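Local coordinates for endostatin (Mus musculus, PDB 1KOE), which inhibits angiogenesis as the C-terminal fragment of the collagen XVIII alpha1 chain, and is a heparin-binding domain, at residues Leu73-Ser76 with Trp77-Phe81. Numbering follows the deposited sequence.
Sequences LSPS and WDSLF
Ser76 and Ser79 join their hydroxyls in a short hydrogen bond, OG to OG 2.7 Å, in which either may be the donor. With chi1 at 68°, Ser76 holds OG between its own N and carbonyl carbon, directed at the helical turn that follows; Ser79 OG, anti to its carbonyl carbon (chi1 -58°), reaches back to meet it. Serine suits both places, since a one-carbon arm brings a hydroxyl close to the backbone. A second bond steadies the turn: Ser74 OG donates to Ser76 O over 2.9 Å, approaching only 17° from the carbonyl plane.

The chain here leaves edge strand 72-74 of the mixed sheet, where Leu73 and Ser74 form a classic beta bulge opposite Ile65, and enters a short, weakly bonded helix at about 77-80.

Pro75, whose ring fixes its own phi, makes a van der Waals contact, CG 3.5 Å from Ser79 OG. The buried, branched end of Leu80 adds a nonpolar one, CD2 4.0 Å from Ser74 CB. Flat rings suit the packing beyond: Phe81 CE2 lies 3.3 Å above the Trp77 indole, over its centre, and Tyr52 meets both rings. Tyr52 O accepts a hydrogen bond from Trp77 NE1, while its hydroxyl is hydrogen-bonded to Asp78 OD1.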
loop_
_atom_site.group_PDB
_atom_site.type_symbol
_atom_site.label_atom_id
_atom_site.label_comp_id
_atom_site.label_asym_id
_atom_site.label_seq_id
_atom_site.Cartn_x
_atom_site.Cartn_y
_atom_site.Cartn_z
ATOM N N LEU A 73 -10.610 -8.930 -0.787
ATOM C CA LEU A 73 -10.251 -7.932 -1.808
ATOM C C LEU A 73 -9.701 -8.563 -3.074
ATOM O O LEU A 73 -9.959 -8.089 -4.174
ATOM C CB LEU A 73 -9.204 -6.951 -1.256
ATOM C CG LEU A 73 -9.552 -6.228 0.044
ATOM C CD1 LEU A 73 -8.381 -5.380 0.457
ATOM C CD2 LEU A 73 -10.783 -5.374 -0.108
ATOM N N SER A 74 -8.933 -9.628 -2.915
ATOM C CA SER A 74 -8.317 -10.309 -4.048
ATOM C C SER A 74 -8.059 -11.762 -3.642
ATOM O O SER A 74 -7.836 -12.055 -2.463
ATOM C CB SER A 74 -6.997 -9.591 -4.410
ATOM O OG SER A 74 -6.285 -10.276 -5.415
ATOM N N PRO A 75 -8.142 -12.699 -4.608
ATOM C CA PRO A 75 -7.912 -14.126 -4.334
ATOM C C PRO A 75 -6.489 -14.482 -3.901
ATOM O O PRO A 75 -6.271 -15.494 -3.222
ATOM C CB PRO A 75 -8.305 -14.802 -5.656
ATOM C CG PRO A 75 -8.107 -13.718 -6.684
ATOM C CD PRO A 75 -8.592 -12.482 -5.997
ATOM N N SER A 76 -5.532 -13.629 -4.247
ATOM C CA SER A 76 -4.138 -13.857 -3.891
ATOM C C SER A 76 -3.323 -12.602 -4.134
ATOM O O SER A 76 -3.777 -11.644 -4.759
ATOM C CB SER A 76 -3.534 -14.972 -4.751
ATOM O OG SER A 76 -3.425 -14.548 -6.100
ATOM N N TRP A 77 -2.092 -12.640 -3.648
ATOM C CA TRP A 77 -1.140 -11.551 -3.813
ATOM C C TRP A 77 -0.745 -11.476 -5.289
ATOM O O TRP A 77 -0.782 -10.414 -5.904
ATOM C CB TRP A 77 0.085 -11.856 -2.945
ATOM C CG TRP A 77 1.215 -10.867 -3.041
ATOM C CD1 TRP A 77 2.464 -11.101 -3.559
ATOM C CD2 TRP A 77 1.257 -9.540 -2.481
ATOM N NE1 TRP A 77 3.282 -10.019 -3.337
ATOM C CE2 TRP A 77 2.574 -9.048 -2.672
ATOM C CE3 TRP A 77 0.313 -8.726 -1.828
ATOM C CZ2 TRP A 77 2.974 -7.770 -2.233
ATOM C CZ3 TRP A 77 0.704 -7.458 -1.394
ATOM C CH2 TRP A 77 2.032 -6.993 -1.597
ATOM N N ASP A 78 -0.439 -12.630 -5.874
ATOM C CA ASP A 78 -0.031 -12.703 -7.274
ATOM C C ASP A 78 -1.034 -12.077 -8.213
ATOM O O ASP A 78 -0.657 -11.462 -9.206
ATOM C CB ASP A 78 0.202 -14.155 -7.702
ATOM C CG ASP A 78 1.542 -14.683 -7.271
ATOM O OD1 ASP A 78 2.350 -13.896 -6.734
ATOM O OD2 ASP A 78 1.781 -15.894 -7.473
ATOM N N SER A 79 -2.315 -12.250 -7.917
ATOM C CA SER A 79 -3.368 -11.704 -8.771
ATOM C C SER A 79 -3.249 -10.206 -8.971
ATOM O O SER A 79 -3.613 -9.680 -10.022
ATOM C CB SER A 79 -4.748 -12.027 -8.189
ATOM O OG SER A 79 -4.893 -13.426 -8.069
ATOM N N LEU A 80 -2.737 -9.511 -7.964
ATOM C CA LEU A 80 -2.588 -8.061 -8.062
ATOM C C LEU A 80 -1.491 -7.634 -9.044
ATOM O O LEU A 80 -1.552 -6.549 -9.628
ATOM C CB LEU A 80 -2.267 -7.463 -6.683
ATOM C CG LEU A 80 -3.265 -7.573 -5.530
ATOM C CD1 LEU A 80 -2.613 -6.982 -4.281
ATOM C CD2 LEU A 80 -4.553 -6.836 -5.849
ATOM N N PHE A 81 -0.508 -8.506 -9.240
ATOM C CA PHE A 81 0.649 -8.191 -10.075
ATOM C C PHE A 81 0.678 -8.876 -11.427
ATOM O O PHE A 81 1.715 -8.922 -12.091
ATOM C CB PHE A 81 1.927 -8.508 -9.271
ATOM C CG PHE A 81 1.969 -7.820 -7.944
ATOM C CD1 PHE A 81 2.368 -6.482 -7.855
ATOM C CD2 PHE A 81 1.557 -8.485 -6.784
ATOM C CE1 PHE A 81 2.342 -5.810 -6.626
ATOM C CE2 PHE A 81 1.526 -7.833 -5.564
ATOM C CZ PHE A 81 1.917 -6.486 -5.471
#